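Local coordinates for Iron(III) ABC transporter, periplasmic iron-compound-binding protein (Vibrio cholerae, PDB 3TEF) that probably binds iron-loaded catecholate siderophores in the periplasm and hands them to an ABC transporter for uptake of iron into the cell, at residues K146-Y151 against K183-S188; K156-L161 against N212-L217; Q17-V22 against K126-E131; D81-G86 against A100-F105; G166-T171 against G200-F205. All blocks are in the same frame, centred on the assembly; numbering follows the deposited sequence.

Contact 1 of 5, residues K146-Y151 against K183-S188; sequences KSIMQY and KDFGFS
The last turns of the long helix 131-154 lie against the chain where it leaves the short helix 180-184, and Met149 and Gly186 come closest, their CA atoms 4.3 Å apart. Gly186 takes a positive phi where the chain leaves helical geometry, and having no side chain it lies close against Met149. Met149 CA directs its hydrogen at Phe185 O, a CA-H...O contact of 3.3 Å with an angle of 156° at the hydrogen. With CG anti to its backbone N (chi1 160°), the methionine chain runs out toward the 183-186 backbone, then bends at chi3 and lays its methyl CE against two carbonyls, 3.1 Å from Lys183 O and 3.2 Å from Asp184 O. Beside it, Ile148 and the Phe185 ring lie side by side and point the same way, Ile148 CD1 meeting Phe185 CE1 at 3.6 Å in an oblique approach. Met277 of helix 267-279 touches both side chains, and Phe145 stacks on the Phe185 ring. No hydrogen bond joins the two segments. Two polar atoms at the contact have partners elsewhere: Phe185 O accepts from Asn152 ND2, and Asp184 OD2 from Trp114 N. Cohesion across the contact therefore rests on apolar packing and on C-H groups set against the carbonyls of a helix end.

Contact 2 of 5, residues K156-L161 against N212-L217; sequences KSDAML and NPKTLL
Met160 and Pro213 form the apolar centre on one face of the strand pair, Met160 CB lying 3.7 Å from Pro213 CB. Met160 CG stands anti to the backbone N (chi1 180°), and the chain turns only at chi3, which brings the methyl CE back over the proline ring near CD and CG. Leu216, paired with Met160 across the strands, adds its CD1 to the same patch, and Tyr207, Ile208 and His211 of helix 205-211 cover Met160. On the other face, Leu161 and Leu217 cross at about a right angle, the CD2 branch of Leu161 resting 3.6 Å from Leu217 CB, while Leu217 CD1 reaches the methyl of Ala159. Strands 158-161 and 215-217 are parallel neighbours in the sheet of the C-terminal lobe, their axes 4.7 Å apart and 26° from alignment. Met160 grips the adjoining strand with both its backbone polar atoms: its N donates to Thr215 O at 2.9 Å, and its O accepts from Leu217 N at 2.9 Å in an almost straight bond. Toward the start of the strands the pairing frays, and Thr215 N reaches Asp158 O only weakly. There the Asp158 carboxylate takes over, OD2 accepting from Lys214 N at 3.3 Å from above the carboxylate plane; Thr190 OG1 is a second partner of OD2. The bent Lys214 chain passes Asp158 OD1 with its CD, and its NZ ends on Asn212 O.

Contact 3 of 5, residues Q17-V22 against K126-E131; sequences QKPQRV and KVFAIE
Lys18 N and Val127 O form the direct backbone hydrogen bond between segment 17-22, the loop leading into strand 22-25, and the end of helix 113-128, a short bond of 2.7 Å with an N-H...O angle of 170°. Gln17 CA also approaches this carbonyl, in a bent CA-H...O contact of 3.5 Å. Apolar contacts fill the next position. Pro19 sets its ring across Val127 and Phe128, with CD 3.6 Å from Val127 CG1 and CG 3.7 Å from Phe128 CE1. Val127 CG1 also lies over one face of the Phe128 ring, toward its rim. Val22 comes in at the ring edge: its CG2, anti to the carbonyl carbon and beside the backbone N, meets Phe128 CZ in the plane of the ring at 3.9 Å. Leu82 of strand 82-85 touches Pro19, Val127 and Phe128 alike, joining this cluster to the core of the N-terminal lobe. The aliphatic part of Lys18 adds to the packing, its CD 3.8 Å from the CB of Ala129, which has positive phi and is the first residue to leave helical geometry. One straight backbone bond and an apolar cluster of Pro19, Val22, Val127 and Phe128 thus together join the loop to the helix end.

Contact 4 of 5, residues D81-G86 against A100-F105; sequences DLIVIG and APTIVF
Ile83 and Ile85 use both their backbone polar atoms to pair with the strand beside them. Ile83 N donates to Pro101 O at 2.9 Å, and Ile83 O accepts from Ile103 N at 2.9 Å; one step on, Ile85 N reaches Ile103 O at 2.9 Å and Ile85 O takes Phe105 N at 2.7 Å. Between these bonds Thr102 CA brings its hydrogen to Ile83 O. Strands 82-85 and 102-104, with helix 93-99 between them, make a beta-alpha-beta crossover at the edge of the four-stranded parallel sheet, the axes of the two strands 20° apart. Thr102 OG1, beside its own backbone N (chi1 -61°), turns back to donate to Ala100 O and lies against Ile83 CB. On that face Ile85 CG1 meets Val104 CG2 at 3.8 Å. On the other, Leu82 CD1 packs on Ile103 CD1 at 3.9 Å, and Val84 CG1 touches Phe105 CB, whose ring runs on to Trp121 and Leu124 of helix 113-128.

Contact 5 of 5, residues G166-T171 against G200-F205; sequences GGNLTT and GDLISF
Thr170 and Thr171 pair with Leu202 and Asp201 in a short antiparallel ladder at the margin of the mixed sheet of the C-terminal lobe. Thr171 and Asp201 are the hydrogen-bonded pair: Thr171 N donates to Asp201 O at 2.8 Å, and Asp201 N returns to Thr171 O at 3.0 Å, both donors in the carbonyl plane. Thr170 and Leu202 are the non-hydrogen-bonded pair. Beyond it Ile203 N gives Leu169 O a nearly straight bond of 2.9 Å, the donor standing 32° out of the carbonyl plane. A water continues the ladder, accepting from Leu169 N and donating to Ile203 O. The methyl CG2 of Thr171, between the backbone N and the carbonyl carbon, packs at 3.6 Å on Ile203 CG2, the two side chains crossing at about a right angle. Thr171 OG1, anti to the backbone N (chi1 -169°), faces Leu161 O of strand 158-165 and hydrogen-bonds to it, which fixes the rotation of the side chain. Ser204, the N-cap of helix 205-211, accepts from Tyr207 N at its OG, capping the first turn, which bears Phe205. Phe236 of helix 232-236 meets the Phe205 ring. Leu169 CD1 sits over the centre of the Phe205 ring in a CH-pi contact, 3.6 Å from the centroid and 10° off the ring normal.

Overall arrangement
From the N terminus, contact 3 opens first, at the loop before strand 22-25, and contact 4 opens and closes within its span before contact 3 closes at the end of helix 113-128. The two touch where Arg21 O meets Asp81 N, and together they tie up the N-terminal lobe. Helix 131-154 leads to the other lobe, with contacts 3 and 1 about 33 Å apart between centres. Contact 1 opens on this helix and crosses both contact 2 and contact 5, joining the helix to the turn before strand 188-189; it touches contact 2 where Lys156 NZ meets Gly186 O. Contact 2 spans the longest loop there and encloses contact 5; both build on one mixed sheet.

Contact 1 of 5, residues K146-Y151 against K183-S188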
# COMPACT_ATOMS: atom_id res chain seq x y z
N LYS A 146 -9.23 -13.67 -6.55
CA LYS A 146 -9.97 -14.27 -7.66
C LYS A 146 -11.46 -14.35 -7.34
O LYS A 146 -12.30 -14.08 -8.20
CB LYS A 146 -9.41 -15.66 -7.98
CG LYS A 146 -7.98 -15.67 -8.49
CD LYS A 146 -7.84 -14.96 -9.82
CE LYS A 146 -6.38 -14.93 -10.30
NZ LYS A 146 -5.78 -16.29 -10.44
N SER A 147 -11.78 -14.71 -6.11
CA SER A 147 -13.17 -14.85 -5.70
C SER A 147 -13.90 -13.50 -5.72
O SER A 147 -15.01 -13.40 -6.24
CB SER A 147 -13.27 -15.50 -4.32
OG SER A 147 -12.69 -14.68 -3.32
N ILE A 148 -13.26 -12.47 -5.17
CA ILE A 148 -13.85 -11.14 -5.17
C ILE A 148 -14.08 -10.63 -6.58
O ILE A 148 -15.13 -10.07 -6.89
CB ILE A 148 -12.94 -10.12 -4.45
CG1 ILE A 148 -12.83 -10.47 -2.96
CG2 ILE A 148 -13.46 -8.71 -4.66
CD1 ILE A 148 -11.66 -9.82 -2.26
N MET A 149 -13.08 -10.80 -7.44
CA MET A 149 -13.17 -10.32 -8.81
C MET A 149 -14.33 -10.98 -9.53
O MET A 149 -15.04 -10.33 -10.31
CB MET A 149 -11.88 -10.61 -9.56
CG MET A 149 -12.04 -10.60 -11.06
SD MET A 149 -10.45 -10.54 -11.87
CE MET A 149 -10.07 -8.80 -11.65
N GLN A 150 -14.50 -12.28 -9.30
CA GLN A 150 -15.60 -13.01 -9.92
C GLN A 150 -16.92 -12.40 -9.50
O GLN A 150 -17.78 -12.11 -10.34
CB GLN A 150 -15.57 -14.48 -9.51
CG GLN A 150 -14.45 -15.26 -10.15
CD GLN A 150 -14.60 -16.74 -9.91
OE1 GLN A 150 -15.67 -17.32 -10.14
NE2 GLN A 150 -13.53 -17.37 -9.44
N TYR A 151 -17.08 -12.21 -8.20
CA TYR A 151 -18.29 -11.62 -7.64
C TYR A 151 -18.66 -10.33 -8.37
O TYR A 151 -19.77 -10.18 -8.86
CB TYR A 151 -18.09 -11.35 -6.16
CG TYR A 151 -19.33 -10.91 -5.44
CD1 TYR A 151 -20.11 -11.81 -4.73
CD2 TYR A 151 -19.73 -9.58 -5.46
CE1 TYR A 151 -21.25 -11.41 -4.07
CE2 TYR A 151 -20.87 -9.16 -4.80
CZ TYR A 151 -21.63 -10.08 -4.10
OH TYR A 151 -22.77 -9.68 -3.44
N LYS A 183 -8.44 -3.42 -11.34
CA LYS A 183 -7.71 -4.45 -12.06
C LYS A 183 -7.71 -5.81 -11.36
O LYS A 183 -7.63 -6.86 -12.01
CB LYS A 183 -6.27 -4.00 -12.34
CG LYS A 183 -6.18 -2.72 -13.16
CD LYS A 183 -4.79 -2.49 -13.72
CE LYS A 183 -4.73 -1.18 -14.50
NZ LYS A 183 -3.41 -0.98 -15.16
N ASP A 184 -7.79 -5.79 -10.03
CA ASP A 184 -7.70 -7.02 -9.25
C ASP A 184 -9.00 -7.43 -8.61
O ASP A 184 -9.32 -8.60 -8.56
CB ASP A 184 -6.62 -6.91 -8.18
CG ASP A 184 -5.27 -6.58 -8.76
OD1 ASP A 184 -4.89 -7.18 -9.79
OD2 ASP A 184 -4.57 -5.71 -8.20
N PHE A 185 -9.76 -6.46 -8.11
CA PHE A 185 -10.98 -6.76 -7.38
C PHE A 185 -12.21 -6.74 -8.28
O PHE A 185 -13.30 -7.12 -7.86
CB PHE A 185 -11.13 -5.79 -6.22
CG PHE A 185 -10.18 -6.05 -5.08
CD1 PHE A 185 -10.07 -7.31 -4.52
CD2 PHE A 185 -9.38 -5.03 -4.58
CE1 PHE A 185 -9.20 -7.56 -3.47
CE2 PHE A 185 -8.49 -5.27 -3.53
CZ PHE A 185 -8.41 -6.53 -2.96
N GLY A 186 -12.03 -6.27 -9.51
CA GLY A 186 -13.03 -6.43 -10.55
C GLY A 186 -14.13 -5.39 -10.66
O GLY A 186 -15.13 -5.62 -11.34
N PHE A 187 -13.97 -4.25 -10.00
CA PHE A 187 -14.92 -3.16 -10.18
C PHE A 187 -14.62 -2.45 -11.50
O PHE A 187 -13.51 -2.52 -12.01
CB PHE A 187 -14.80 -2.13 -9.05
CG PHE A 187 -15.37 -2.59 -7.74
CD1 PHE A 187 -16.73 -2.57 -7.52
CD2 PHE A 187 -14.53 -2.99 -6.71
CE1 PHE A 187 -17.25 -2.97 -6.31
CE2 PHE A 187 -15.04 -3.39 -5.49
CZ PHE A 187 -16.41 -3.38 -5.29
N SER A 188 -15.62 -1.77 -12.05
CA SER A 188 -15.37 -0.86 -13.15
C SER A 188 -15.40 0.57 -12.59
O SER A 188 -15.96 0.80 -11.52
CB SER A 188 -16.41 -1.03 -14.27
OG SER A 188 -17.71 -0.73 -13.80

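Contact 2 of 5, residues K156-L161 against N212-L217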
# COMPACT_ATOMS: atom_id res chain seq x y z
N LYS A 156 -21.71 -7.17 -12.22
CA LYS A 156 -20.87 -6.11 -12.77
C LYS A 156 -21.32 -4.71 -12.37
O LYS A 156 -22.35 -4.23 -12.85
CB LYS A 156 -20.75 -6.21 -14.29
CG LYS A 156 -19.39 -5.76 -14.83
CD LYS A 156 -18.94 -4.42 -14.22
CE LYS A 156 -17.90 -4.61 -13.10
NZ LYS A 156 -16.53 -4.87 -13.65
N SER A 157 -20.55 -4.07 -11.51
CA SER A 157 -20.91 -2.73 -11.05
C SER A 157 -19.69 -1.83 -10.87
O SER A 157 -18.56 -2.31 -10.75
CB SER A 157 -21.73 -2.81 -9.77
OG SER A 157 -22.96 -3.47 -10.01
N ASP A 158 -19.95 -0.53 -10.85
CA ASP A 158 -18.91 0.48 -10.81
C ASP A 158 -18.58 0.90 -9.38
O ASP A 158 -19.38 0.73 -8.46
CB ASP A 158 -19.34 1.71 -11.63
CG ASP A 158 -20.61 2.35 -11.09
OD1 ASP A 158 -21.69 1.75 -11.26
OD2 ASP A 158 -20.53 3.45 -10.50
N ALA A 159 -17.37 1.43 -9.20
CA ALA A 159 -16.99 1.98 -7.92
C ALA A 159 -16.24 3.28 -8.15
O ALA A 159 -15.52 3.43 -9.14
CB ALA A 159 -16.12 1.02 -7.14
N MET A 160 -16.43 4.21 -7.23
CA MET A 160 -15.68 5.45 -7.23
C MET A 160 -14.79 5.41 -6.01
O MET A 160 -15.26 5.10 -4.91
CB MET A 160 -16.63 6.64 -7.16
CG MET A 160 -15.93 7.99 -7.16
SD MET A 160 -17.08 9.37 -7.04
CE MET A 160 -17.90 9.26 -8.63
N LEU A 161 -13.51 5.69 -6.20
CA LEU A 161 -12.56 5.72 -5.10
C LEU A 161 -12.32 7.18 -4.77
O LEU A 161 -11.91 7.94 -5.63
CB LEU A 161 -11.25 5.04 -5.52
CG LEU A 161 -10.14 4.76 -4.48
CD1 LEU A 161 -9.54 6.05 -3.89
CD2 LEU A 161 -10.61 3.83 -3.38
N ASN A 212 -23.08 9.77 -9.10
CA ASN A 212 -23.88 8.72 -8.48
C ASN A 212 -23.28 7.31 -8.61
O ASN A 212 -23.84 6.46 -9.31
CB ASN A 212 -25.30 8.75 -9.06
CG ASN A 212 -26.30 7.99 -8.22
OD1 ASN A 212 -26.12 7.82 -7.01
ND2 ASN A 212 -27.37 7.52 -8.85
N PRO A 213 -22.16 7.06 -7.93
CA PRO A 213 -21.53 5.73 -7.99
C PRO A 213 -22.40 4.68 -7.29
O PRO A 213 -23.11 5.01 -6.34
CB PRO A 213 -20.23 5.93 -7.21
CG PRO A 213 -20.54 7.04 -6.25
CD PRO A 213 -21.46 7.97 -7.00
N LYS A 214 -22.35 3.45 -7.77
CA LYS A 214 -23.06 2.35 -7.13
C LYS A 214 -22.34 1.91 -5.86
O LYS A 214 -22.97 1.48 -4.88
CB LYS A 214 -23.20 1.16 -8.09
CG LYS A 214 -24.61 0.93 -8.62
CD LYS A 214 -24.88 1.72 -9.90
CE LYS A 214 -25.03 3.22 -9.63
NZ LYS A 214 -25.03 4.01 -10.90
N THR A 215 -21.02 2.01 -5.89
CA THR A 215 -20.20 1.70 -4.74
C THR A 215 -19.23 2.85 -4.52
O THR A 215 -18.64 3.37 -5.48
CB THR A 215 -19.39 0.41 -4.96
OG1 THR A 215 -20.29 -0.70 -5.04
CG2 THR A 215 -18.41 0.19 -3.81
N LEU A 216 -19.07 3.24 -3.27
CA LEU A 216 -18.20 4.37 -2.94
C LEU A 216 -17.15 3.91 -1.92
O LEU A 216 -17.48 3.52 -0.80
CB LEU A 216 -19.05 5.52 -2.39
CG LEU A 216 -18.43 6.88 -2.09
CD1 LEU A 216 -17.67 7.44 -3.28
CD2 LEU A 216 -19.53 7.84 -1.66
N LEU A 217 -15.89 3.96 -2.32
CA LEU A 217 -14.79 3.54 -1.46
C LEU A 217 -14.04 4.78 -0.99
O LEU A 217 -13.54 5.55 -1.80
CB LEU A 217 -13.83 2.63 -2.22
CG LEU A 217 -14.54 1.48 -2.94
CD1 LEU A 217 -13.60 0.71 -3.86
CD2 LEU A 217 -15.16 0.55 -1.92

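Contact 3 of 5, residues Q17-V22 against K126-E131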
# COMPACT_ATOMS: atom_id res chain seq x y z
N GLN A 17 22.56 -13.93 -0.77
CA GLN A 17 21.35 -14.35 -0.08
C GLN A 17 21.44 -14.27 1.44
O GLN A 17 22.53 -14.34 2.03
CB GLN A 17 20.96 -15.76 -0.49
CG GLN A 17 19.94 -15.81 -1.60
CD GLN A 17 19.45 -17.23 -1.86
OE1 GLN A 17 18.25 -17.46 -2.04
NE2 GLN A 17 20.37 -18.18 -1.87
N LYS A 18 20.28 -14.13 2.07
CA LYS A 18 20.15 -14.09 3.52
C LYS A 18 21.02 -13.03 4.17
O LYS A 18 21.87 -13.34 5.02
CB LYS A 18 20.40 -15.48 4.12
CG LYS A 18 19.30 -16.46 3.76
CD LYS A 18 19.84 -17.74 3.17
CE LYS A 18 20.28 -18.71 4.26
NZ LYS A 18 19.13 -19.15 5.11
N PRO A 19 20.81 -11.77 3.79
CA PRO A 19 21.52 -10.67 4.44
C PRO A 19 21.14 -10.64 5.92
O PRO A 19 19.96 -10.79 6.26
CB PRO A 19 20.99 -9.43 3.72
CG PRO A 19 19.68 -9.85 3.13
CD PRO A 19 19.86 -11.29 2.77
N GLN A 20 22.13 -10.46 6.78
CA GLN A 20 21.93 -10.58 8.22
C GLN A 20 21.45 -9.28 8.86
O GLN A 20 20.68 -9.30 9.83
CB GLN A 20 23.21 -11.07 8.90
CG GLN A 20 23.59 -12.49 8.51
CD GLN A 20 22.45 -13.47 8.74
OE1 GLN A 20 21.89 -14.04 7.79
NE2 GLN A 20 22.09 -13.67 10.00
N ARG A 21 21.90 -8.16 8.31
CA ARG A 21 21.55 -6.84 8.83
C ARG A 21 20.72 -6.10 7.78
O ARG A 21 21.23 -5.69 6.74
CB ARG A 21 22.81 -6.05 9.20
CG ARG A 21 23.67 -6.74 10.27
CD ARG A 21 24.88 -5.89 10.64
NE ARG A 21 24.45 -4.61 11.21
CZ ARG A 21 24.02 -4.46 12.46
NH1 ARG A 21 23.94 -5.51 13.28
NH2 ARG A 21 23.66 -3.26 12.89
N VAL A 22 19.43 -5.96 8.06
CA VAL A 22 18.51 -5.35 7.11
C VAL A 22 17.96 -4.06 7.70
O VAL A 22 17.48 -4.03 8.83
CB VAL A 22 17.33 -6.29 6.81
CG1 VAL A 22 16.38 -5.67 5.79
CG2 VAL A 22 17.84 -7.64 6.33
N LYS A 126 13.30 -14.68 -2.61
CA LYS A 126 14.61 -14.94 -3.19
C LYS A 126 15.74 -14.40 -2.32
O LYS A 126 16.76 -15.06 -2.13
CB LYS A 126 14.70 -14.37 -4.61
CG LYS A 126 13.72 -15.02 -5.59
CD LYS A 126 13.88 -14.52 -7.02
CE LYS A 126 13.27 -13.14 -7.21
NZ LYS A 126 13.27 -12.72 -8.66
N VAL A 127 15.56 -13.20 -1.79
CA VAL A 127 16.59 -12.62 -0.95
C VAL A 127 16.85 -13.45 0.30
O VAL A 127 18.01 -13.63 0.70
CB VAL A 127 16.22 -11.18 -0.55
CG1 VAL A 127 17.11 -10.68 0.59
CG2 VAL A 127 16.32 -10.26 -1.78
N PHE A 128 15.79 -13.95 0.92
CA PHE A 128 15.94 -14.66 2.19
C PHE A 128 15.82 -16.17 2.09
O PHE A 128 15.79 -16.87 3.11
CB PHE A 128 14.96 -14.09 3.22
CG PHE A 128 15.21 -12.64 3.52
CD1 PHE A 128 16.25 -12.27 4.36
CD2 PHE A 128 14.46 -11.65 2.91
CE1 PHE A 128 16.51 -10.92 4.62
CE2 PHE A 128 14.71 -10.30 3.17
CZ PHE A 128 15.74 -9.95 4.02
N ALA A 129 15.79 -16.68 0.87
CA ALA A 129 15.64 -18.13 0.64
C ALA A 129 14.43 -18.71 1.38
O ALA A 129 14.52 -19.75 2.05
CB ALA A 129 16.92 -18.86 1.05
N ILE A 130 13.29 -18.03 1.27
CA ILE A 130 12.05 -18.55 1.84
C ILE A 130 10.96 -18.65 0.78
O ILE A 130 9.79 -18.37 1.05
CB ILE A 130 11.56 -17.69 3.02
CG1 ILE A 130 11.43 -16.23 2.60
CG2 ILE A 130 12.51 -17.82 4.20
CD1 ILE A 130 10.90 -15.32 3.70
N GLU A 131 11.36 -19.05 -0.42
CA GLU A 131 10.42 -19.16 -1.53
C GLU A 131 9.15 -19.97 -1.22
O GLU A 131 8.05 -19.57 -1.61
CB GLU A 131 11.13 -19.77 -2.76
CG GLU A 131 12.27 -18.93 -3.30
CD GLU A 131 13.62 -19.26 -2.67
OE1 GLU A 131 13.66 -19.82 -1.54
OE2 GLU A 131 14.65 -18.95 -3.31

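Contact 4 of 5, residues D81-G86 against A100-F105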
# COMPACT_ATOMS: atom_id res chain seq x y z
N ASP A 81 23.51 -5.03 5.40
CA ASP A 81 23.80 -5.91 4.28
C ASP A 81 22.76 -5.68 3.19
O ASP A 81 23.00 -5.98 2.03
CB ASP A 81 23.80 -7.38 4.72
CG ASP A 81 24.83 -7.66 5.79
OD1 ASP A 81 26.04 -7.53 5.50
OD2 ASP A 81 24.44 -8.00 6.93
N LEU A 82 21.61 -5.14 3.58
CA LEU A 82 20.52 -4.86 2.65
C LEU A 82 19.68 -3.71 3.18
O LEU A 82 19.36 -3.66 4.36
CB LEU A 82 19.64 -6.09 2.45
CG LEU A 82 18.33 -5.88 1.67
CD1 LEU A 82 18.63 -5.45 0.22
CD2 LEU A 82 17.42 -7.13 1.74
N ILE A 83 19.34 -2.77 2.30
CA ILE A 83 18.37 -1.73 2.62
C ILE A 83 17.13 -1.96 1.74
O ILE A 83 17.22 -2.05 0.52
CB ILE A 83 18.92 -0.34 2.31
CG1 ILE A 83 20.20 -0.10 3.12
CG2 ILE A 83 17.88 0.73 2.59
CD1 ILE A 83 21.06 1.04 2.57
N VAL A 84 15.96 -2.08 2.37
CA VAL A 84 14.71 -2.18 1.62
C VAL A 84 13.88 -0.92 1.83
O VAL A 84 13.60 -0.54 2.97
CB VAL A 84 13.87 -3.37 2.07
CG1 VAL A 84 12.58 -3.43 1.26
CG2 VAL A 84 14.67 -4.66 1.94
N ILE A 85 13.49 -0.26 0.74
CA ILE A 85 12.71 0.97 0.87
C ILE A 85 11.38 0.89 0.12
O ILE A 85 11.25 0.16 -0.86
CB ILE A 85 13.51 2.23 0.42
CG1 ILE A 85 13.68 2.25 -1.11
CG2 ILE A 85 14.87 2.27 1.09
CD1 ILE A 85 14.47 3.42 -1.59
N GLY A 86 10.39 1.65 0.59
CA GLY A 86 9.13 1.79 -0.12
C GLY A 86 9.21 2.90 -1.16
O GLY A 86 10.24 3.54 -1.32
N ALA A 100 24.78 0.31 0.68
CA ALA A 100 24.60 -1.13 0.64
C ALA A 100 23.60 -1.47 -0.43
O ALA A 100 22.85 -0.60 -0.87
CB ALA A 100 24.11 -1.63 2.01
N PRO A 101 23.57 -2.73 -0.87
CA PRO A 101 22.54 -3.13 -1.82
C PRO A 101 21.18 -2.69 -1.32
O PRO A 101 20.82 -2.94 -0.15
CB PRO A 101 22.66 -4.65 -1.84
CG PRO A 101 24.10 -4.89 -1.51
CD PRO A 101 24.43 -3.86 -0.48
N THR A 102 20.43 -2.03 -2.20
CA THR A 102 19.14 -1.46 -1.85
C THR A 102 18.09 -1.97 -2.83
O THR A 102 18.34 -2.09 -4.04
CB THR A 102 19.21 0.09 -1.89
OG1 THR A 102 20.18 0.55 -0.94
CG2 THR A 102 17.86 0.71 -1.58
N ILE A 103 16.91 -2.30 -2.32
CA ILE A 103 15.82 -2.76 -3.17
C ILE A 103 14.60 -1.93 -2.87
O ILE A 103 14.32 -1.62 -1.70
CB ILE A 103 15.50 -4.23 -2.89
CG1 ILE A 103 16.63 -5.13 -3.38
CG2 ILE A 103 14.16 -4.65 -3.53
CD1 ILE A 103 16.51 -6.57 -2.88
N VAL A 104 13.86 -1.58 -3.91
CA VAL A 104 12.59 -0.90 -3.74
C VAL A 104 11.45 -1.91 -3.69
O VAL A 104 11.39 -2.84 -4.49
CB VAL A 104 12.33 0.16 -4.82
CG1 VAL A 104 10.91 0.72 -4.69
CG2 VAL A 104 13.35 1.27 -4.73
N PHE A 105 10.56 -1.73 -2.72
CA PHE A 105 9.44 -2.64 -2.48
C PHE A 105 8.18 -1.83 -2.71
O PHE A 105 7.85 -0.94 -1.93
CB PHE A 105 9.52 -3.16 -1.02
CG PHE A 105 8.46 -4.18 -0.65
CD1 PHE A 105 8.67 -5.54 -0.85
CD2 PHE A 105 7.26 -3.77 -0.07
CE1 PHE A 105 7.71 -6.48 -0.51
CE2 PHE A 105 6.28 -4.71 0.27
CZ PHE A 105 6.52 -6.06 0.04

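Contact 5 of 5, residues G166-T171 against G200-F205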
# COMPACT_ATOMS: atom_id res chain seq x y z
N GLY A 166 -7.52 16.94 4.48
CA GLY A 166 -7.54 18.37 4.77
C GLY A 166 -8.69 19.10 4.12
O GLY A 166 -8.57 20.28 3.77
N GLY A 167 -9.81 18.41 3.94
CA GLY A 167 -10.96 18.99 3.28
C GLY A 167 -10.98 18.80 1.77
O GLY A 167 -11.97 19.14 1.13
N ASN A 168 -9.89 18.30 1.20
CA ASN A 168 -9.81 18.05 -0.24
C ASN A 168 -10.32 16.66 -0.57
O ASN A 168 -9.87 15.69 0.03
CB ASN A 168 -8.37 18.13 -0.73
CG ASN A 168 -7.75 19.49 -0.52
OD1 ASN A 168 -6.67 19.60 0.06
ND2 ASN A 168 -8.43 20.53 -1.01
N LEU A 169 -11.25 16.57 -1.51
CA LEU A 169 -11.69 15.27 -2.02
C LEU A 169 -11.00 15.05 -3.36
O LEU A 169 -11.03 15.93 -4.22
CB LEU A 169 -13.20 15.25 -2.23
CG LEU A 169 -14.06 15.42 -0.98
CD1 LEU A 169 -15.53 15.30 -1.35
CD2 LEU A 169 -13.67 14.38 0.05
N THR A 170 -10.37 13.89 -3.54
CA THR A 170 -9.74 13.54 -4.80
C THR A 170 -10.20 12.16 -5.23
O THR A 170 -10.65 11.36 -4.40
CB THR A 170 -8.21 13.57 -4.71
OG1 THR A 170 -7.78 12.75 -3.61
CG2 THR A 170 -7.70 15.00 -4.48
N THR A 171 -10.13 11.89 -6.53
CA THR A 171 -10.52 10.59 -7.05
C THR A 171 -9.37 9.95 -7.84
O THR A 171 -8.51 10.64 -8.39
CB THR A 171 -11.81 10.67 -7.89
OG1 THR A 171 -12.29 9.34 -8.16
CG2 THR A 171 -11.57 11.40 -9.20
N GLY A 200 -3.92 12.08 -7.76
CA GLY A 200 -5.35 12.04 -8.02
C GLY A 200 -5.91 13.30 -8.66
O GLY A 200 -5.17 14.24 -8.97
N ASP A 201 -7.22 13.32 -8.88
CA ASP A 201 -7.89 14.47 -9.47
C ASP A 201 -8.86 15.08 -8.48
O ASP A 201 -9.60 14.36 -7.80
CB ASP A 201 -8.65 14.07 -10.74
CG ASP A 201 -7.72 13.80 -11.91
OD1 ASP A 201 -7.21 14.77 -12.51
OD2 ASP A 201 -7.49 12.61 -12.24
N LEU A 202 -8.87 16.40 -8.41
CA LEU A 202 -9.72 17.08 -7.44
C LEU A 202 -11.19 17.00 -7.81
O LEU A 202 -11.58 17.30 -8.94
CB LEU A 202 -9.29 18.56 -7.29
CG LEU A 202 -9.91 19.29 -6.09
CD1 LEU A 202 -9.32 18.78 -4.77
CD2 LEU A 202 -9.70 20.79 -6.22
N ILE A 203 -12.01 16.61 -6.85
CA ILE A 203 -13.45 16.55 -7.04
C ILE A 203 -14.17 17.30 -5.92
O ILE A 203 -13.60 18.18 -5.28
CB ILE A 203 -13.95 15.09 -7.14
CG1 ILE A 203 -13.56 14.29 -5.90
CG2 ILE A 203 -13.35 14.43 -8.39
CD1 ILE A 203 -14.28 12.93 -5.80
N SER A 204 -15.44 16.95 -5.69
CA SER A 204 -16.27 17.65 -4.72
C SER A 204 -17.43 16.74 -4.37
O SER A 204 -17.61 15.69 -4.98
CB SER A 204 -16.81 18.94 -5.33
OG SER A 204 -17.58 18.64 -6.48
N PHE A 205 -18.22 17.13 -3.38
CA PHE A 205 -19.41 16.34 -3.06
C PHE A 205 -20.43 16.41 -4.19
O PHE A 205 -21.16 15.46 -4.44
CB PHE A 205 -20.02 16.79 -1.73
CG PHE A 205 -19.21 16.40 -0.53
CD1 PHE A 205 -19.05 15.07 -0.19
CD2 PHE A 205 -18.62 17.37 0.26
CE1 PHE A 205 -18.30 14.71 0.92
CE2 PHE A 205 -17.87 17.01 1.37
CZ PHE A 205 -17.71 15.68 1.70
O HOH W 1 -12.38 18.87 -2.84